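Local coordinates for protein putative polysaccharide deacetylase (Bdellovibrio bacteriovorus HD100, PDB 5JP6) that is probably a zinc-dependent peptidoglycan deacetylase of carbohydrate esterase family 4, removing acetyl groups from N-acetylated cell-wall sugars, at residues Q347-R350 against E351-N354; D185-L188 against R189-E193; F200-G204 against K205-T209; L362-D366 against P367-Y371. The protein carries 1 engineered substitution. All blocks are in the same frame, centred on the assembly; numbering follows the deposited sequence. Where two conformers were deposited one is given.

Contact 1 (Q347-R350 against E351-N354); sequences QFLR and ELYN
In one of the two conformers modelled for Arg350, its NE donates to Asn354 OD1, one helical turn further on, at 2.7 Å and almost straight (N-H...O 171°). The acceptor lies at the edge of the guanidinium and in its plane, whereas the amide plane stands nearly square to it, at 82°. A weak second bond comes from Arg350 NH2, 3.3 Å from Asn354 OD1. Asn354 ND2 also hydrogen-bonds to Glu351 OE2 at 3.1 Å, from above the carboxylate plane; in this conformer both ends of the amide are engaged, which would restrain its rotation. A water joins Glu351 OE2 to Gln347 NE2, weakly on the glutamine side. Arg355 takes Glu351 OE1 in a salt bridge, and Gln347 OE1 accepts from the backbone of Val130.

The buried flank is apolar. Leu352 CG sits over one face of the Phe348 ring, toward its rim, a CH-pi contact 4.1 Å from the centroid, with Leu352 CD1 3.5 Å from Phe348 CE2. In the fold this is the last part of helix 339-354: Leu349 and Leu352 rest on strand 170-176, Phe348 packs against helix 313-327 and edge-to-face with Phe334, and Tyr353 stacks with Phe144.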
loop_
_atom_site.group_PDB
_atom_site.type_symbol
_atom_site.label_atom_id
_atom_site.label_comp_id
_atom_site.label_asym_id
_atom_site.label_seq_id
_atom_site.Cartn_x
_atom_site.Cartn_y
_atom_site.Cartn_z
ATOM N N GLN A 347 -8.789 6.498 -13.071
ATOM C CA GLN A 347 -10.121 7.018 -12.917
ATOM C C GLN A 347 -10.167 8.034 -11.727
ATOM O O GLN A 347 -10.797 9.115 -11.793
ATOM C CB GLN A 347 -11.101 5.883 -12.705
ATOM C CG GLN A 347 -12.545 6.362 -12.685
ATOM C CD GLN A 347 -13.148 6.492 -14.086
ATOM O OE1 GLN A 347 -13.242 5.515 -14.780
ATOM N NE2 GLN A 347 -13.480 7.691 -14.512
ATOM N N PHE A 348 -9.482 7.689 -10.645
ATOM C CA PHE A 348 -9.399 8.539 -9.467
ATOM C C PHE A 348 -8.762 9.875 -9.809
ATOM O O PHE A 348 -9.248 10.929 -9.422
ATOM C CB PHE A 348 -8.615 7.834 -8.354
ATOM C CG PHE A 348 -8.350 8.697 -7.162
ATOM C CD1 PHE A 348 -9.366 9.051 -6.312
ATOM C CD2 PHE A 348 -7.075 9.202 -6.898
ATOM C CE1 PHE A 348 -9.128 9.839 -5.193
ATOM C CE2 PHE A 348 -6.853 10.016 -5.809
ATOM C CZ PHE A 348 -7.872 10.323 -4.958
ATOM N N LEU A 349 -7.638 9.810 -10.515
ATOM C CA LEU A 349 -6.941 11.007 -10.909
ATOM C C LEU A 349 -7.799 11.910 -11.811
ATOM O O LEU A 349 -7.796 13.122 -11.649
ATOM C CB LEU A 349 -5.605 10.640 -11.543
ATOM C CG LEU A 349 -4.591 9.936 -10.615
ATOM C CD1 LEU A 349 -3.441 9.328 -11.411
ATOM C CD2 LEU A 349 -4.114 10.874 -9.534
ATOM N N ARG A 350 -8.502 11.304 -12.757
ATOM C CA ARG A 350 -9.397 12.064 -13.609
ATOM C C ARG A 350 -10.493 12.735 -12.787
ATOM O O ARG A 350 -10.801 13.908 -13.010
ATOM C CB ARG A 350 -9.966 11.176 -14.725
ATOM C CG ARG A 350 -11.007 11.851 -15.638
ATOM C CD ARG A 350 -10.553 13.112 -16.372
ATOM N NE ARG A 350 -11.679 13.915 -16.874
ATOM C CZ ARG A 350 -12.287 13.776 -18.047
ATOM N NH1 ARG A 350 -11.904 12.866 -18.932
ATOM N NH2 ARG A 350 -13.297 14.581 -18.346
ATOM N N GLU A 351 -11.069 12.017 -11.830
ATOM C CA GLU A 351 -12.107 12.631 -10.975
ATOM C C GLU A 351 -11.540 13.757 -10.092
ATOM O O GLU A 351 -12.222 14.765 -9.941
ATOM C CB GLU A 351 -12.827 11.596 -10.147
ATOM C CG GLU A 351 -13.900 10.868 -10.926
ATOM C CD GLU A 351 -14.986 11.848 -11.377
ATOM O OE1 GLU A 351 -15.538 12.578 -10.504
ATOM O OE2 GLU A 351 -15.235 11.910 -12.595
ATOM N N LEU A 352 -10.331 13.618 -9.534
ATOM C CA LEU A 352 -9.716 14.736 -8.774
ATOM C C LEU A 352 -9.692 15.958 -9.699
ATOM O O LEU A 352 -10.060 17.075 -9.296
ATOM C CB LEU A 352 -8.310 14.422 -8.298
ATOM C CG LEU A 352 -8.121 13.500 -7.126
ATOM C CD1 LEU A 352 -6.634 13.359 -6.837
ATOM C CD2 LEU A 352 -8.892 13.974 -5.914
ATOM N N TYR A 353 -9.192 15.773 -10.917
ATOM C CA TYR A 353 -9.120 16.849 -11.875
ATOM C C TYR A 353 -10.508 17.461 -12.184
ATOM O O TYR A 353 -10.692 18.690 -12.079
ATOM C CB TYR A 353 -8.465 16.343 -13.159
ATOM C CG TYR A 353 -8.294 17.399 -14.198
ATOM C CD1 TYR A 353 -7.235 18.296 -14.119
ATOM C CD2 TYR A 353 -9.154 17.476 -15.267
ATOM C CE1 TYR A 353 -7.045 19.251 -15.088
ATOM C CE2 TYR A 353 -8.974 18.437 -16.241
ATOM C CZ TYR A 353 -7.925 19.316 -16.130
ATOM O OH TYR A 353 -7.768 20.235 -17.107
ATOM N N ASN A 354 -11.487 16.585 -12.428
ATOM C CA ASN A 354 -12.850 17.010 -12.715
ATOM C C ASN A 354 -13.464 17.830 -11.572
ATOM O O ASN A 354 -14.260 18.793 -11.790
ATOM C CB ASN A 354 -13.777 15.832 -13.053
ATOM C CG ASN A 354 -13.495 15.194 -14.396
ATOM O OD1 ASN A 354 -12.851 15.775 -15.267
ATOM N ND2 ASN A 354 -13.993 13.949 -14.549
HETATM O O HOH W 1 -14.402 10.291 -14.564
#

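Contact 2 (D185-L188 against R189-E193); sequences DAIL and RALKE
Asp185 meets Arg189 through its backbone carbonyl, not its carboxylate: Arg189 N donates to Asp185 O at 2.9 Å, the usual helical bond, and the arginine side chain then folds back over the same peptide. The bend is at chi3 (-76°), and it lays the guanidinium flat on the helix, with Asp185 O and Ala186 CA both beneath one face, each offset toward the rim. NH1 of Arg189 comes to 3.7 Å from Asp185 CB, while the carboxylate turns away and its OD1 forms a salt bridge with Arg216 of helix 211-219.

Ala186 CB lies on the same side of the guanidinium as its CA, 3.5 Å from Arg189 NH2. The carbonyl of Ala186 accepts from Ala190 N, and both alanines lie against helix 339-354.

Ile187 lies side by side with Leu191, the two chains pointing the same way. The branch that touches is Ile187 CG2, 3.8 Å from Leu191 CD1, and Leu191 CG also rides close on the carbonyl, 3.3 Å from Ile187 O. Both side chains reach strand 170-176, at Phe175 and Leu173, as befits the helix of a beta-alpha-beta unit.

Leu188 accepts from Lys192 N at its carbonyl and packs on Val217 of helix 211-219.

The chemistry is therefore divided by flank. Aliphatic branches meet the sheet and the adjoining helices, while Arg189 lies across its own backbone. At 5.4 Å between Asp185 OD1 and Arg189 NH1 the pair makes no salt bridge, and any attraction is probably modest; OD1 is taken by Arg216.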
loop_
_atom_site.group_PDB
_atom_site.type_symbol
_atom_site.label_atom_id
_atom_site.label_comp_id
_atom_site.label_asym_id
_atom_site.label_seq_id
_atom_site.Cartn_x
_atom_site.Cartn_y
_atom_site.Cartn_z
ATOM N N ASP A 185 4.076 -0.371 -10.364
ATOM C CA ASP A 185 4.373 0.150 -11.695
ATOM C C ASP A 185 3.074 0.675 -12.348
ATOM O O ASP A 185 3.107 1.667 -13.044
ATOM C CB ASP A 185 5.088 -0.888 -12.564
ATOM C CG ASP A 185 6.514 -1.101 -12.164
ATOM O OD1 ASP A 185 7.239 -0.109 -12.041
ATOM O OD2 ASP A 185 6.881 -2.306 -11.928
ATOM N N ALA A 186 1.939 0.003 -12.152
ATOM C CA ALA A 186 0.670 0.515 -12.698
ATOM C C ALA A 186 0.320 1.886 -12.082
ATOM O O ALA A 186 -0.089 2.800 -12.780
ATOM C CB ALA A 186 -0.469 -0.467 -12.470
ATOM N N ILE A 187 0.516 2.015 -10.775
ATOM C CA ILE A 187 0.295 3.279 -10.095
ATOM C C ILE A 187 1.263 4.355 -10.659
ATOM O O ILE A 187 0.846 5.488 -10.966
ATOM C CB ILE A 187 0.304 3.103 -8.563
ATOM C CG1 ILE A 187 -0.998 2.406 -8.101
ATOM C CG2 ILE A 187 0.517 4.446 -7.878
ATOM C CD1 ILE A 187 -0.931 1.794 -6.727
ATOM N N LEU A 188 2.531 3.995 -10.845
ATOM C CA LEU A 188 3.508 4.929 -11.427
ATOM C C LEU A 188 3.068 5.404 -12.809
ATOM O O LEU A 188 3.181 6.582 -13.130
ATOM C CB LEU A 188 4.892 4.305 -11.516
ATOM C CG LEU A 188 5.604 4.030 -10.207
ATOM C CD1 LEU A 188 6.942 3.361 -10.435
ATOM C CD2 LEU A 188 5.815 5.313 -9.395
ATOM N N ARG A 189 2.582 4.477 -13.640
ATOM C CA ARG A 189 2.148 4.855 -14.996
ATOM C C ARG A 189 1.005 5.848 -14.918
ATOM O O ARG A 189 0.987 6.852 -15.625
ATOM C CB ARG A 189 1.703 3.642 -15.796
ATOM C CG ARG A 189 2.844 2.716 -16.150
ATOM C CD ARG A 189 2.405 1.654 -17.117
ATOM N NE ARG A 189 1.604 0.591 -16.491
ATOM C CZ ARG A 189 2.089 -0.511 -15.916
ATOM N NH1 ARG A 189 3.390 -0.707 -15.808
ATOM N NH2 ARG A 189 1.258 -1.418 -15.420
ATOM N N ALA A 190 0.078 5.575 -14.022
ATOM C CA ALA A 190 -1.106 6.443 -13.886
ATOM C C ALA A 190 -0.704 7.845 -13.418
ATOM O O ALA A 190 -1.171 8.859 -13.946
ATOM C CB ALA A 190 -2.110 5.828 -12.935
ATOM N N LEU A 191 0.179 7.902 -12.438
ATOM C CA LEU A 191 0.652 9.183 -11.928
ATOM C C LEU A 191 1.384 9.965 -12.995
ATOM O O LEU A 191 1.167 11.172 -13.172
ATOM C CB LEU A 191 1.536 8.974 -10.697
ATOM C CG LEU A 191 0.857 8.413 -9.452
ATOM C CD1 LEU A 191 1.891 7.978 -8.425
ATOM C CD2 LEU A 191 -0.086 9.415 -8.807
ATOM N N LYS A 192 2.292 9.286 -13.682
ATOM C CA LYS A 192 3.148 9.945 -14.645
ATOM C C LYS A 192 2.344 10.547 -15.803
ATOM O O LYS A 192 2.674 11.645 -16.297
ATOM C CB LYS A 192 4.241 9.018 -15.164
ATOM C CG LYS A 192 5.245 9.714 -16.077
ATOM C CD LYS A 192 6.376 8.775 -16.473
ATOM C CE LYS A 192 7.302 9.500 -17.442
ATOM N NZ LYS A 192 8.299 8.621 -18.112
ATOM N N GLU A 193 1.314 9.822 -16.264
ATOM C CA GLU A 193 0.474 10.273 -17.390
ATOM C C GLU A 193 -0.112 11.662 -17.173
ATOM O O GLU A 193 -0.377 12.386 -18.158
ATOM C CB GLU A 193 -0.782 9.335 -17.571
ATOM C CG GLU A 193 -0.486 8.063 -18.184
ATOM C CD GLU A 193 -1.683 7.116 -18.219
ATOM O OE1 GLU A 193 -2.717 7.137 -17.432
ATOM O OE2 GLU A 193 -1.506 6.264 -19.029
#

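Contact 3 (F200-G204 against K205-T209); sequences FFATG and KSVRT
With Val207 CG1 turned anti to the backbone N (chi1 171°), CG2 falls beside that nitrogen and points back at the strand, where it touches Ala202 CB at 3.7 Å. A second torsion shapes the outer side: Arg208, in one of two deposited conformers, bends at chi3 (-72°) and brings its guanidinium over the backbone of Gly204. Gly204 O lies 3.3 Å from the guanidinium plane, beneath its centre, and the same oxygen accepts the helical bond from Arg208 N at 2.9 Å. In this conformer the positive group would probably add to the polarisation of a carbonyl already bonded to Arg208 N.

This is the junction where strand 199-202 of the NodB-type parallel sheet runs into helix 204-209, next to the metal site. Thr203 occupies the N-cap position but makes no capping bond with its side chain. Instead, in one of its two modelled conformers, a water lies 3.1 Å from Thr203 OG1 and 3.0 Å from Lys205 N, linking them, and Thr203 OG1 also bonds to the carbonyl of the zinc ligand His227. In the same copy Thr203 CG2 presses on Ser206 OG at 3.4 Å, and that serine hydroxyl bonds in turn to the carbonyl of Asp177, another zinc ligand. At the far end of the turn, Thr209 N and Thr209 OG1 both donate to Lys205 O, arriving from opposite faces of its carbonyl plane.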
loop_
_atom_site.group_PDB
_atom_site.type_symbol
_atom_site.label_atom_id
_atom_site.label_comp_id
_atom_site.label_asym_id
_atom_site.label_seq_id
_atom_site.Cartn_x
_atom_site.Cartn_y
_atom_site.Cartn_z
ATOM N N PHE A 200 5.594 7.755 -1.129
ATOM C CA PHE A 200 5.547 6.328 -0.869
ATOM C C PHE A 200 6.216 6.011 0.449
ATOM O O PHE A 200 7.373 6.364 0.667
ATOM C CB PHE A 200 6.216 5.542 -2.005
ATOM C CG PHE A 200 5.486 5.616 -3.314
ATOM C CD1 PHE A 200 5.532 6.748 -4.091
ATOM C CD2 PHE A 200 4.697 4.541 -3.747
ATOM C CE1 PHE A 200 4.816 6.832 -5.290
ATOM C CE2 PHE A 200 3.995 4.617 -4.933
ATOM C CZ PHE A 200 4.046 5.765 -5.703
ATOM N N PHE A 201 5.460 5.369 1.333
ATOM C CA PHE A 201 5.964 4.920 2.619
ATOM C C PHE A 201 6.167 3.408 2.507
ATOM O O PHE A 201 5.287 2.601 2.763
ATOM C CB PHE A 201 5.026 5.318 3.760
ATOM C CG PHE A 201 4.900 6.804 3.927
ATOM C CD1 PHE A 201 3.945 7.505 3.212
ATOM C CD2 PHE A 201 5.728 7.505 4.782
ATOM C CE1 PHE A 201 3.831 8.878 3.331
ATOM C CE2 PHE A 201 5.611 8.884 4.914
ATOM C CZ PHE A 201 4.669 9.571 4.184
ATOM N N ALA A 202 7.368 3.060 2.071
ATOM C CA ALA A 202 7.702 1.696 1.720
ATOM C C ALA A 202 7.985 0.876 2.956
ATOM O O ALA A 202 8.432 1.417 3.959
ATOM C CB ALA A 202 8.925 1.704 0.806
ATOM N N THR A 203 7.753 -0.434 2.888
ATOM C CA THR A 203 8.130 -1.259 3.997
ATOM C C THR A 203 9.345 -2.110 3.621
ATOM O O THR A 203 9.549 -2.454 2.434
ATOM C CB THR A 203 6.917 -2.096 4.413
ATOM O OG1 THR A 203 6.981 -2.387 5.807
ATOM C CG2 THR A 203 6.797 -3.321 3.451
ATOM N N GLY A 204 10.164 -2.417 4.629
ATOM C CA GLY A 204 11.394 -3.160 4.412
ATOM C C GLY A 204 11.224 -4.450 3.636
ATOM O O GLY A 204 12.003 -4.722 2.716
ATOM N N LYS A 205 10.208 -5.237 3.993
ATOM C CA LYS A 205 9.993 -6.501 3.346
ATOM C C LYS A 205 9.739 -6.313 1.829
ATOM O O LYS A 205 10.288 -7.035 1.012
ATOM C CB LYS A 205 8.829 -7.269 4.014
ATOM C CG LYS A 205 8.553 -8.633 3.418
ATOM C CD LYS A 205 7.410 -9.357 4.165
ATOM C CE LYS A 205 7.219 -10.769 3.629
ATOM N NZ LYS A 205 6.851 -10.790 2.198
ATOM N N SER A 206 8.887 -5.354 1.483
ATOM C CA SER A 206 8.593 -5.074 0.075
ATOM C C SER A 206 9.809 -4.577 -0.691
ATOM O O SER A 206 10.037 -4.948 -1.844
ATOM C CB SER A 206 7.426 -4.106 -0.062
ATOM O OG SER A 206 6.224 -4.671 0.380
ATOM N N VAL A 207 10.589 -3.736 -0.031
ATOM C CA VAL A 207 11.791 -3.185 -0.644
ATOM C C VAL A 207 12.830 -4.278 -0.931
ATOM O O VAL A 207 13.423 -4.316 -1.995
ATOM C CB VAL A 207 12.404 -2.088 0.255
ATOM C CG1 VAL A 207 13.799 -1.660 -0.264
ATOM C CG2 VAL A 207 11.484 -0.892 0.294
ATOM N N ARG A 208 13.020 -5.171 0.016
ATOM C CA ARG A 208 13.950 -6.273 -0.180
ATOM C C ARG A 208 13.474 -7.238 -1.291
ATOM O O ARG A 208 14.287 -7.811 -2.012
ATOM C CB ARG A 208 14.171 -6.983 1.162
ATOM C CG ARG A 208 15.006 -6.175 2.136
ATOM C CD ARG A 208 15.330 -6.999 3.367
ATOM N NE ARG A 208 14.161 -7.185 4.198
ATOM C CZ ARG A 208 13.750 -6.306 5.097
ATOM N NH1 ARG A 208 14.420 -5.173 5.306
ATOM N NH2 ARG A 208 12.672 -6.562 5.790
ATOM N N THR A 209 12.174 -7.415 -1.424
ATOM C CA THR A 209 11.629 -8.270 -2.464
ATOM C C THR A 209 11.722 -7.627 -3.852
ATOM O O THR A 209 12.040 -8.295 -4.818
ATOM C CB THR A 209 10.173 -8.643 -2.125
ATOM O OG1 THR A 209 10.125 -9.291 -0.858
ATOM C CG2 THR A 209 9.581 -9.530 -3.215
HETATM O O HOH W 2 8.785 -4.774 6.539
#

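Contact 4 (L362-D366 against P367-Y371); sequences LTAAD and PSAKY
Asp366 and Ser368 face each other across Pro367, with one carboxylate oxygen doing most of the work. Asp366 OD1 accepts from Ser368 OG at 2.6 Å and from Ser368 N at 2.8 Å, both donors coming from the same face of the carboxylate. They arrive differently: the hydroxyl meets the oxygen on its syn side, 28° out of the plane, whereas the amide comes from well above it. The aspartate extends away from its own nitrogen (chi1 180°), which carries the carboxylate forward over the turn; Ser368, by contrast, tucks OG between its backbone N and carbonyl carbon (chi1 74°), a setting that brings OG to Asp366 OD1.

The bond to Ser368 N defines an Asx turn, here with proline in the middle, and it is superimposed on a type I beta turn from Asp366 to Ala369. Ala369 N closes that turn on Asp366 O at 3.1 Å, entering above the carbonyl plane. A water also donates to Asp366 O, at 2.9 Å, and accepts from Lys370 N, which extends the link into the short 3-10 segment 369-371. On the inner side two methyls meet, Ala364 CB and Ala369 CB, 4.1 Å apart.

The turn lies at the surface where strand 358-364 ends. Thr363 and Ala365 still bond to strand 150-153 alongside, Ala364 and Ala369 both rest on Pro274, just ahead of strand 275-277, and Lys370 makes a cation-pi contact with Trp271.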
loop_
_atom_site.group_PDB
_atom_site.type_symbol
_atom_site.label_atom_id
_atom_site.label_comp_id
_atom_site.label_asym_id
_atom_site.label_seq_id
_atom_site.Cartn_x
_atom_site.Cartn_y
_atom_site.Cartn_z
ATOM N N LEU A 362 4.670 16.768 -0.858
ATOM C CA LEU A 362 5.359 17.375 0.290
ATOM C C LEU A 362 6.763 16.771 0.329
ATOM O O LEU A 362 6.927 15.550 0.163
ATOM C CB LEU A 362 4.626 17.079 1.609
ATOM C CG LEU A 362 3.192 17.587 1.690
ATOM C CD1 LEU A 362 2.548 17.127 2.995
ATOM C CD2 LEU A 362 3.141 19.098 1.545
ATOM N N THR A 363 7.749 17.617 0.575
ATOM C CA THR A 363 9.129 17.206 0.572
ATOM C C THR A 363 9.899 18.003 1.623
ATOM O O THR A 363 9.453 19.068 2.061
ATOM C CB THR A 363 9.738 17.370 -0.840
ATOM O OG1 THR A 363 10.905 16.557 -0.937
ATOM C CG2 THR A 363 10.042 18.842 -1.127
ATOM N N ALA A 364 11.039 17.483 2.024
ATOM C CA ALA A 364 11.897 18.209 2.978
ATOM C C ALA A 364 12.405 19.537 2.414
ATOM O O ALA A 364 12.748 19.637 1.230
ATOM C CB ALA A 364 13.072 17.358 3.403
ATOM N N ALA A 365 12.467 20.552 3.268
ATOM C CA ALA A 365 13.057 21.838 2.866
ATOM C C ALA A 365 14.555 21.722 2.521
ATOM O O ALA A 365 15.043 22.403 1.606
ATOM C CB ALA A 365 12.840 22.870 3.958
ATOM N N ASP A 366 15.268 20.858 3.235
ATOM C CA ASP A 366 16.690 20.656 3.028
ATOM C C ASP A 366 16.855 19.560 2.016
ATOM O O ASP A 366 16.571 18.410 2.325
ATOM C CB ASP A 366 17.382 20.291 4.343
ATOM C CG ASP A 366 18.896 20.056 4.188
ATOM O OD1 ASP A 366 19.442 20.040 3.071
ATOM O OD2 ASP A 366 19.503 19.841 5.267
ATOM N N PRO A 367 17.324 19.906 0.800
ATOM C CA PRO A 367 17.484 18.912 -0.223
ATOM C C PRO A 367 18.533 17.828 0.053
ATOM O O PRO A 367 18.568 16.805 -0.671
ATOM C CB PRO A 367 17.832 19.755 -1.461
ATOM C CG PRO A 367 18.559 20.929 -0.895
ATOM C CD PRO A 367 17.826 21.220 0.371
ATOM N N SER A 368 19.400 18.063 1.040
ATOM C CA SER A 368 20.380 17.066 1.449
ATOM C C SER A 368 19.883 16.089 2.512
ATOM O O SER A 368 20.571 15.119 2.774
ATOM C CB SER A 368 21.633 17.754 1.961
ATOM O OG SER A 368 21.468 18.350 3.248
ATOM N N ALA A 369 18.717 16.366 3.125
ATOM C CA ALA A 369 18.164 15.602 4.267
ATOM C C ALA A 369 18.116 14.099 3.872
ATOM O O ALA A 369 18.437 13.216 4.660
ATOM C CB ALA A 369 16.800 16.139 4.699
ATOM N N LYS A 370 17.724 13.832 2.626
ATOM C CA LYS A 370 17.486 12.455 2.148
ATOM C C LYS A 370 18.786 11.638 2.127
ATOM O O LYS A 370 18.743 10.415 2.178
ATOM C CB LYS A 370 16.801 12.457 0.785
ATOM C CG LYS A 370 17.637 13.018 -0.351
ATOM C CD LYS A 370 16.861 13.410 -1.605
ATOM C CE LYS A 370 16.166 12.295 -2.230
ATOM N NZ LYS A 370 15.541 12.591 -3.553
ATOM N N TYR A 371 19.927 12.329 2.067
ATOM C CA TYR A 371 21.220 11.648 2.043
ATOM C C TYR A 371 21.839 11.469 3.407
ATOM O O TYR A 371 22.871 10.784 3.518
ATOM C CB TYR A 371 22.193 12.414 1.158
ATOM C CG TYR A 371 21.746 12.503 -0.296
ATOM C CD1 TYR A 371 21.866 11.408 -1.142
ATOM C CD2 TYR A 371 21.184 13.654 -0.789
ATOM C CE1 TYR A 371 21.479 11.491 -2.447
ATOM C CE2 TYR A 371 20.776 13.736 -2.086
ATOM C CZ TYR A 371 20.907 12.641 -2.917
ATOM O OH TYR A 371 20.529 12.692 -4.247
HETATM O O HOH W 3 16.004 15.817 1.283
#

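In the fold
Along the chain the order is contact 2, contact 3, contact 1, contact 4, each complete before the next begins. Contacts 2 and 3 follow one another through helix 183-193 and strand 199-202, with centres 18 Å apart, and Leu191 and Leu188 both pack on Phe200. Contact 1 lies on helix 339-354, beside contact 2: their centres are 14 Å apart, and Leu349 CD1 touches Ala190 O. Contact 4 is at the surface, its centre 29 Å from that of contact 1 and 20 Å from that of contact 3, with which it shares the parallel sheet. Two neighbouring helices thus cover strand 170-176, while contact 3 lies closest to the zinc site.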